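Local coordinates for protein dihydroorotase (Campylobacter jejuni subsp. jejuni, PDB 3PNU) that probably catalyses the zinc-dependent, reversible cyclisation of N-carbamoyl-L-aspartate to (S)-dihydroorotate, the third step of de novo pyrimidine (UMP) synthesis, at residues Q41-L49 with Y337-V345; M257-H265 with A277-I285. All coordinates share one frame; numbering follows the deposited sequence.

Contact 1 (Q41-L49 with Y337-V345)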
loop_
_atom_site.group_PDB
_atom_site.type_symbol
_atom_site.label_atom_id
_atom_site.label_comp_id
_atom_site.label_asym_id
_atom_site.label_seq_id
_atom_site.Cartn_x
_atom_site.Cartn_y
_atom_site.Cartn_z
ATOM N N GLN A 41 25.228 10.634 -14.616
ATOM C CA GLN A 41 24.581 10.205 -15.853
ATOM C C GLN A 41 23.054 10.313 -15.847
ATOM O O GLN A 41 22.447 10.619 -16.875
ATOM C CB GLN A 41 25.055 8.793 -16.240
ATOM C CG GLN A 41 26.538 8.748 -16.715
ATOM C CD GLN A 41 27.577 9.010 -15.621
ATOM O OE1 GLN A 41 27.489 8.467 -14.520
ATOM N NE2 GLN A 41 28.590 9.816 -15.942
ATOM N N MET A 42 22.439 10.073 -14.694
ATOM C CA MET A 42 20.979 10.163 -14.578
ATOM C C MET A 42 20.503 11.600 -14.881
ATOM O O MET A 42 19.520 11.823 -15.601
ATOM C CB MET A 42 20.520 9.723 -13.169
ATOM C CG MET A 42 18.994 9.805 -12.957
ATOM S SD MET A 42 18.015 8.733 -14.025
ATOM C CE MET A 42 18.445 7.129 -13.315
ATOM N N LEU A 43 21.217 12.562 -14.316
ATOM C CA LEU A 43 20.914 13.959 -14.544
ATOM C C LEU A 43 20.888 14.277 -16.039
ATOM O O LEU A 43 19.929 14.874 -16.521
ATOM C CB LEU A 43 21.933 14.830 -13.826
ATOM C CG LEU A 43 21.807 16.330 -14.039
ATOM C CD1 LEU A 43 20.388 16.827 -13.771
ATOM C CD2 LEU A 43 22.817 17.030 -13.149
ATOM N N GLU A 44 21.925 13.852 -16.765
ATOM C CA GLU A 44 22.029 14.101 -18.220
ATOM C C GLU A 44 20.839 13.548 -19.007
ATOM O O GLU A 44 20.503 14.054 -20.083
ATOM C CB GLU A 44 23.338 13.510 -18.785
ATOM C CG GLU A 44 24.618 14.131 -18.203
ATOM C CD GLU A 44 25.885 13.328 -18.518
ATOM O OE1 GLU A 44 25.833 12.413 -19.381
ATOM O OE2 GLU A 44 26.935 13.617 -17.887
ATOM N N LEU A 45 20.201 12.517 -18.470
ATOM C CA LEU A 45 19.059 11.897 -19.146
ATOM C C LEU A 45 17.705 12.563 -18.870
ATOM O O LEU A 45 16.926 12.787 -19.792
ATOM C CB LEU A 45 18.976 10.417 -18.758
ATOM C CG LEU A 45 17.771 9.633 -19.302
ATOM C CD1 LEU A 45 17.646 9.762 -20.806
ATOM C CD2 LEU A 45 17.873 8.166 -18.887
ATOM N N ILE A 46 17.430 12.872 -17.605
ATOM C CA ILE A 46 16.131 13.453 -17.220
ATOM C C ILE A 46 16.042 15.001 -17.234
ATOM O O ILE A 46 14.980 15.551 -17.536
ATOM C CB ILE A 46 15.696 12.944 -15.811
ATOM C CG1 ILE A 46 16.604 13.523 -14.714
ATOM C CG2 ILE A 46 15.711 11.438 -15.778
ATOM C CD1 ILE A 46 16.187 13.172 -13.297
ATOM N N ALA A 47 17.144 15.685 -16.919
ATOM C CA ALA A 47 17.144 17.150 -16.841
ATOM C C ALA A 47 16.493 17.812 -18.047
ATOM O O ALA A 47 15.683 18.718 -17.891
ATOM C CB ALA A 47 18.558 17.697 -16.607
ATOM N N PRO A 48 16.856 17.377 -19.256
ATOM C CA PRO A 48 16.235 17.928 -20.458
ATOM C C PRO A 48 14.735 17.759 -20.514
ATOM O O PRO A 48 14.045 18.586 -21.074
ATOM C CB PRO A 48 16.875 17.109 -21.580
ATOM C CG PRO A 48 18.264 16.859 -21.081
ATOM C CD PRO A 48 18.094 16.634 -19.578
ATOM N N LEU A 49 14.226 16.692 -19.933
ATOM C CA LEU A 49 12.787 16.450 -19.976
ATOM C C LEU A 49 11.992 17.525 -19.203
ATOM O O LEU A 49 10.826 17.790 -19.513
ATOM C CB LEU A 49 12.493 15.030 -19.493
ATOM C CG LEU A 49 13.133 13.968 -20.407
ATOM C CD1 LEU A 49 13.038 12.569 -19.802
ATOM C CD2 LEU A 49 12.489 14.000 -21.799
ATOM N N TYR A 337 12.585 6.121 -20.950
ATOM C CA TYR A 337 13.429 7.180 -21.482
ATOM C C TYR A 337 14.864 6.682 -21.298
ATOM O O TYR A 337 15.459 6.816 -20.239
ATOM C CB TYR A 337 13.141 8.532 -20.812
ATOM C CG TYR A 337 11.848 9.191 -21.309
ATOM C CD1 TYR A 337 11.880 10.163 -22.310
ATOM C CD2 TYR A 337 10.610 8.834 -20.794
ATOM C CE1 TYR A 337 10.708 10.770 -22.773
ATOM C CE2 TYR A 337 9.434 9.433 -21.257
ATOM C CZ TYR A 337 9.497 10.402 -22.243
ATOM O OH TYR A 337 8.350 10.993 -22.706
ATOM N N GLU A 338 15.390 6.095 -22.368
ATOM C CA GLU A 338 16.694 5.432 -22.381
ATOM C C GLU A 338 17.918 6.255 -22.746
ATOM O O GLU A 338 17.849 7.411 -23.152
ATOM C CB GLU A 338 16.624 4.273 -23.401
ATOM C CG GLU A 338 15.698 3.126 -23.016
ATOM C CD GLU A 338 15.249 2.283 -24.212
ATOM O OE1 GLU A 338 14.675 2.858 -25.164
ATOM O OE2 GLU A 338 15.426 1.046 -24.176
ATOM N N ASP A 339 19.048 5.587 -22.573
ATOM C CA ASP A 339 20.345 6.076 -22.960
ATOM C C ASP A 339 21.370 4.961 -22.639
ATOM O O ASP A 339 21.005 3.806 -22.376
ATOM C CB ASP A 339 20.697 7.449 -22.331
ATOM C CG ASP A 339 21.171 7.356 -20.894
ATOM O OD1 ASP A 339 21.754 8.351 -20.412
ATOM O OD2 ASP A 339 20.993 6.299 -20.256
ATOM N N LYS A 340 22.638 5.345 -22.676
ATOM C CA LYS A 340 23.798 4.489 -22.454
ATOM C C LYS A 340 23.944 3.996 -21.007
ATOM O O LYS A 340 24.338 2.848 -20.770
ATOM C CB LYS A 340 25.022 5.344 -22.852
ATOM C CG LYS A 340 26.425 4.740 -22.856
ATOM C CD LYS A 340 27.419 5.886 -23.221
ATOM C CE LYS A 340 28.899 5.495 -23.240
ATOM N NZ LYS A 340 29.247 4.644 -24.414
ATOM N N TYR A 341 23.603 4.851 -20.045
ATOM C CA TYR A 341 23.802 4.532 -18.620
ATOM C C TYR A 341 22.569 4.107 -17.787
ATOM O O TYR A 341 22.697 3.303 -16.852
ATOM C CB TYR A 341 24.463 5.746 -17.946
ATOM C CG TYR A 341 25.691 6.257 -18.682
ATOM C CD1 TYR A 341 26.957 5.740 -18.411
ATOM C CD2 TYR A 341 25.583 7.260 -19.647
ATOM C CE1 TYR A 341 28.088 6.205 -19.085
ATOM C CE2 TYR A 341 26.710 7.733 -20.326
ATOM C CZ TYR A 341 27.962 7.200 -20.040
ATOM O OH TYR A 341 29.085 7.656 -20.704
ATOM N N ASN A 342 21.394 4.641 -18.115
ATOM C CA ASN A 342 20.164 4.366 -17.354
ATOM C C ASN A 342 18.927 4.234 -18.235
ATOM O O ASN A 342 18.955 4.522 -19.427
ATOM C CB ASN A 342 19.921 5.494 -16.324
ATOM C CG ASN A 342 20.925 5.481 -15.164
ATOM O OD1 ASN A 342 20.938 4.558 -14.351
ATOM N ND2 ASN A 342 21.731 6.536 -15.059
ATOM N N GLN A 343 17.842 3.786 -17.626
ATOM C CA GLN A 343 16.558 3.638 -18.303
ATOM C C GLN A 343 15.493 3.835 -17.232
ATOM O O GLN A 343 15.500 3.160 -16.205
ATOM C CB GLN A 343 16.449 2.291 -19.015
ATOM C CG GLN A 343 16.754 1.088 -18.142
ATOM C CD GLN A 343 16.924 -0.197 -18.948
ATOM O OE1 GLN A 343 16.989 -0.169 -20.177
ATOM N NE2 GLN A 343 17.011 -1.326 -18.250
ATOM N N VAL A 344 14.594 4.781 -17.475
ATOM C CA VAL A 344 13.575 5.155 -16.507
ATOM C C VAL A 344 12.184 5.003 -17.072
ATOM O O VAL A 344 11.952 5.307 -18.234
ATOM C CB VAL A 344 13.770 6.627 -16.094
ATOM C CG1 VAL A 344 12.678 7.066 -15.152
ATOM C CG2 VAL A 344 15.164 6.827 -15.452
ATOM N N VAL A 345 11.261 4.530 -16.231
ATOM C CA VAL A 345 9.874 4.356 -16.618
ATOM C C VAL A 345 9.141 5.626 -16.223
ATOM O O VAL A 345 9.150 6.020 -15.061
ATOM C CB VAL A 345 9.198 3.157 -15.905
ATOM C CG1 VAL A 345 7.771 2.975 -16.431
ATOM C CG2 VAL A 345 10.014 1.859 -16.093
#
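Gln41 meets the Tyr341 ring with a methylene rather than its amide: CG stands above the middle of the ring, 3.3 Å from the ring centroid and 15° off the normal, a close CH-pi contact. The bend at chi2 then swings the amide aside, its plane about 45° from the ring. On the opposite face of the same ring lies Lys340 CG, nearer the rim.

One turn further along the helix, Leu45 pushes its methyls against backbone oxygens. CD2 comes within 3.1 Å of Tyr337 O, a tight approach, while CD1 rests 3.3 Å from Glu338 O. What receives it is a short, weakly bonded antiparallel hairpin of 337-338 and 343-344, whose connecting loop is tied by an Asx motif: Asp339 OD2 takes the N-H of Asn342 at 2.7 Å, almost straight, and a weak second bond from Tyr341 N.

Met42 leaves the helix with CG opposite the backbone N (chi1 179°), then folds back at chi2 and chi3. Its CE reaches Asn342 CG (3.5 Å) and its SD lies 3.7 Å from Val344 CG2. At the far end Leu49 CD1 packs obliquely on Tyr337 CD1 at 3.7 Å. Leu43, turned away from the hairpin, meets Tyr76, Ile80 and Ala83 of helix 70-84.

Contact 2 (M257-H265 with A277-I285). With ZN (zinc ion), chain D.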
loop_
_atom_site.group_PDB
_atom_site.type_symbol
_atom_site.label_atom_id
_atom_site.label_comp_id
_atom_site.label_asym_id
_atom_site.label_seq_id
_atom_site.Cartn_x
_atom_site.Cartn_y
_atom_site.Cartn_z
ATOM N N MET A 257 1.267 26.091 -4.807
ATOM C CA MET A 257 2.102 26.165 -5.999
ATOM C C MET A 257 2.288 24.770 -6.535
ATOM O O MET A 257 2.306 23.815 -5.778
ATOM C CB MET A 257 3.479 26.704 -5.628
ATOM C CG MET A 257 3.500 28.129 -5.104
ATOM S SD MET A 257 5.022 28.521 -4.211
ATOM C CE MET A 257 4.722 27.771 -2.618
ATOM N N PHE A 258 2.428 24.625 -7.842
ATOM C CA PHE A 258 2.652 23.307 -8.377
ATOM C C PHE A 258 4.089 22.888 -8.129
ATOM O O PHE A 258 5.019 23.667 -8.330
ATOM C CB PHE A 258 2.345 23.235 -9.858
ATOM C CG PHE A 258 2.816 21.980 -10.479
ATOM C CD1 PHE A 258 2.121 20.814 -10.297
ATOM C CD2 PHE A 258 3.971 21.963 -11.227
ATOM C CE1 PHE A 258 2.571 19.629 -10.865
ATOM C CE2 PHE A 258 4.421 20.790 -11.802
ATOM C CZ PHE A 258 3.718 19.623 -11.605
ATOM N N GLY A 259 4.235 21.659 -7.650
ATOM C CA GLY A 259 5.528 21.027 -7.365
ATOM C C GLY A 259 5.309 19.564 -7.721
ATOM O O GLY A 259 4.518 18.881 -7.081
ATOM N N SER A 260 6.003 19.078 -8.738
ATOM C CA SER A 260 5.756 17.726 -9.230
ATOM C C SER A 260 6.274 16.620 -8.355
ATOM O O SER A 260 5.752 15.541 -8.357
ATOM C CB SER A 260 6.451 17.543 -10.579
ATOM O OG SER A 260 7.876 17.534 -10.394
ATOM N N ASP A 261 7.338 16.904 -7.637
ATOM C CA ASP A 261 8.062 15.879 -6.892
ATOM C C ASP A 261 8.432 14.758 -7.877
ATOM O O ASP A 261 8.442 13.597 -7.502
ATOM C CB ASP A 261 7.267 15.332 -5.700
ATOM C CG ASP A 261 8.114 14.454 -4.774
ATOM O OD1 ASP A 261 9.333 14.717 -4.565
ATOM O OD2 ASP A 261 7.536 13.504 -4.227
ATOM N N SER A 262 8.721 15.115 -9.132
ATOM C CA SER A 262 9.125 14.129 -10.142
ATOM C C SER A 262 10.395 13.489 -9.660
ATOM O O SER A 262 11.387 14.177 -9.426
ATOM C CB SER A 262 9.350 14.766 -11.505
ATOM O OG SER A 262 9.771 13.814 -12.472
ATOM N N ALA A 263 10.357 12.167 -9.493
ATOM C CA ALA A 263 11.492 11.419 -8.964
ATOM C C ALA A 263 11.658 10.089 -9.679
ATOM O O ALA A 263 10.904 9.146 -9.454
ATOM C CB ALA A 263 11.303 11.186 -7.469
ATOM N N PRO A 264 12.672 10.001 -10.536
ATOM C CA PRO A 264 12.905 8.792 -11.282
ATOM C C PRO A 264 13.718 7.750 -10.535
ATOM O O PRO A 264 14.503 8.068 -9.631
ATOM C CB PRO A 264 13.750 9.295 -12.447
ATOM C CG PRO A 264 14.602 10.347 -11.815
ATOM C CD PRO A 264 13.751 10.985 -10.747
ATOM N N HIS A 265 13.516 6.507 -10.935
ATOM C CA HIS A 265 14.285 5.403 -10.423
ATOM C C HIS A 265 14.678 4.513 -11.593
ATOM O O HIS A 265 13.858 4.251 -12.487
ATOM C CB HIS A 265 13.531 4.629 -9.351
ATOM C CG HIS A 265 13.417 5.377 -8.064
ATOM N ND1 HIS A 265 14.460 5.464 -7.166
ATOM C CD2 HIS A 265 12.395 6.087 -7.528
ATOM C CE1 HIS A 265 14.084 6.192 -6.130
ATOM N NE2 HIS A 265 12.835 6.581 -6.324
ATOM N N ALA A 277 10.120 4.212 -3.949
ATOM C CA ALA A 277 9.151 5.302 -3.945
ATOM C C ALA A 277 9.494 6.384 -4.958
ATOM O O ALA A 277 10.658 6.738 -5.129
ATOM C CB ALA A 277 9.066 5.924 -2.535
ATOM N N GLY A 278 8.472 6.905 -5.625
ATOM C CA GLY A 278 8.662 7.985 -6.567
ATOM C C GLY A 278 7.937 7.790 -7.875
ATOM O O GLY A 278 7.857 6.679 -8.391
ATOM N N VAL A 279 7.388 8.887 -8.386
ATOM C CA VAL A 279 6.732 8.924 -9.672
ATOM C C VAL A 279 7.572 9.877 -10.507
ATOM O O VAL A 279 7.947 10.949 -10.040
ATOM C CB VAL A 279 5.318 9.463 -9.580
ATOM C CG1 VAL A 279 4.728 9.591 -10.962
ATOM C CG2 VAL A 279 4.466 8.563 -8.702
ATOM N N PHE A 280 7.905 9.477 -11.725
ATOM C CA PHE A 280 8.692 10.327 -12.633
ATOM C C PHE A 280 7.715 10.871 -13.630
ATOM O O PHE A 280 7.478 10.262 -14.669
ATOM C CB PHE A 280 9.805 9.531 -13.322
ATOM C CG PHE A 280 10.521 10.296 -14.401
ATOM C CD1 PHE A 280 11.395 11.324 -14.078
ATOM C CD2 PHE A 280 10.333 9.975 -15.738
ATOM C CE1 PHE A 280 12.059 12.029 -15.070
ATOM C CE2 PHE A 280 10.996 10.668 -16.736
ATOM C CZ PHE A 280 11.863 11.697 -16.405
ATOM N N SER A 281 7.148 12.026 -13.293
ATOM C CA SER A 281 6.108 12.672 -14.099
ATOM C C SER A 281 6.566 13.842 -15.000
ATOM O O SER A 281 5.762 14.383 -15.743
ATOM C CB SER A 281 5.034 13.195 -13.137
ATOM O OG SER A 281 5.615 14.060 -12.157
ATOM N N ALA A 282 7.841 14.221 -14.928
ATOM C CA ALA A 282 8.363 15.378 -15.694
ATOM C C ALA A 282 7.880 15.447 -17.135
ATOM O O ALA A 282 7.294 16.441 -17.547
ATOM C CB ALA A 282 9.882 15.413 -15.648
ATOM N N PRO A 283 8.113 14.386 -17.914
ATOM C CA PRO A 283 7.702 14.434 -19.320
ATOM C C PRO A 283 6.234 14.622 -19.622
ATOM O O PRO A 283 5.906 14.993 -20.719
ATOM C CB PRO A 283 8.128 13.065 -19.871
ATOM C CG PRO A 283 8.743 12.314 -18.719
ATOM C CD PRO A 283 9.043 13.278 -17.642
ATOM N N VAL A 284 5.350 14.395 -18.673
ATOM C CA VAL A 284 3.924 14.447 -18.989
ATOM C C VAL A 284 3.104 15.481 -18.224
ATOM O O VAL A 284 1.886 15.570 -18.415
ATOM C CB VAL A 284 3.317 13.031 -18.764
ATOM C CG1 VAL A 284 3.942 12.012 -19.733
ATOM C CG2 VAL A 284 3.541 12.555 -17.303
ATOM N N ILE A 285 3.773 16.295 -17.402
ATOM C CA ILE A 285 3.079 17.277 -16.528
ATOM C C ILE A 285 2.159 18.260 -17.221
ATOM O O ILE A 285 0.962 18.331 -16.922
ATOM C CB ILE A 285 4.082 18.137 -15.736
ATOM C CG1 ILE A 285 4.875 17.284 -14.754
ATOM C CG2 ILE A 285 3.337 19.246 -14.992
ATOM C CD1 ILE A 285 6.141 17.931 -14.258
HETATM ZN ZN ZN D . 10.785 15.303 -3.092
HETATM O O HOH W 1 4.098 14.742 -10.078
HETATM O O HOH W 2 7.262 11.202 -6.676
HETATM O O HOH W 3 9.241 13.843 -1.958
#
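Val279 O is approached by two neighbouring residues of the facing segment. Ala263 N gives it a nearly straight hydrogen bond of 2.8 Å (173° at the hydrogen), arriving 37° out of the carbonyl plane, and Ser262 CA adds a CA-H...O contact at 3.4 Å. Next to this, Ser262 OG accepts the N-H of Ala282 at 3.1 Å; chi1 of 179° carries the hydroxyl away from its own backbone N and across to the other segment.

Two waters bridge the same seam. One donates to Ser260 O and lies 2.7 Å from Ser281 OG; the other is hydrogen-bonded to Asp261 O and accepts from Val279 N.

This is the loop at the C-terminal end of the last strand of the TIM barrel, where amidohydrolases keep a metal-binding aspartate. Asp261 OD1 binds a zinc ion at 2.1 Å, a site completed by His34, His36, carboxylated Lys116 and a water. An ST turn shapes the loop around it: Ser260 OG takes the N-H of Ser262 at 2.9 Å and is also hydrogen-bonded to Asp32 OD2, its main partner, and to His34 O. His265 and Ala277, both predicted substrate-binding residues, meet through NE2 and the Ala277 carbonyl, though the modelled separation is too short to trust.

Apolar contacts flank the polar seam. Pro264 CB lies 3.5 Å from Phe280 CD1, and Phe258 CZ is 3.4 Å from Ile285 CG2. Around them, Phe280 and Pro264 pack on helix 40-51, Phe258 touches helix 299-314, strand 256-258 pairs with strand 205-209, and Ile285 begins helix 285-296.

From the N terminus the chain runs through strand 31-35, with its zinc-binding His34, into helix 40-51, which waits for its partner until the hairpin at 337-345; contact 1 thus closes a loop of 287 residues holding much of the barrel. Within that span, contact 2 closes a far shorter loop of 11 residues, partly unmodelled, beyond the segment that leaves strand 256-258. The two do not cross. They adjoin through helix 40-51, with Ile46 against Pro264 and Leu49 against Phe280, and through the hairpin, with Val344 against Pro264 and Tyr337 against Pro283. Together they join an early helix and a late hairpin to the zinc-bearing loop between them in sequence.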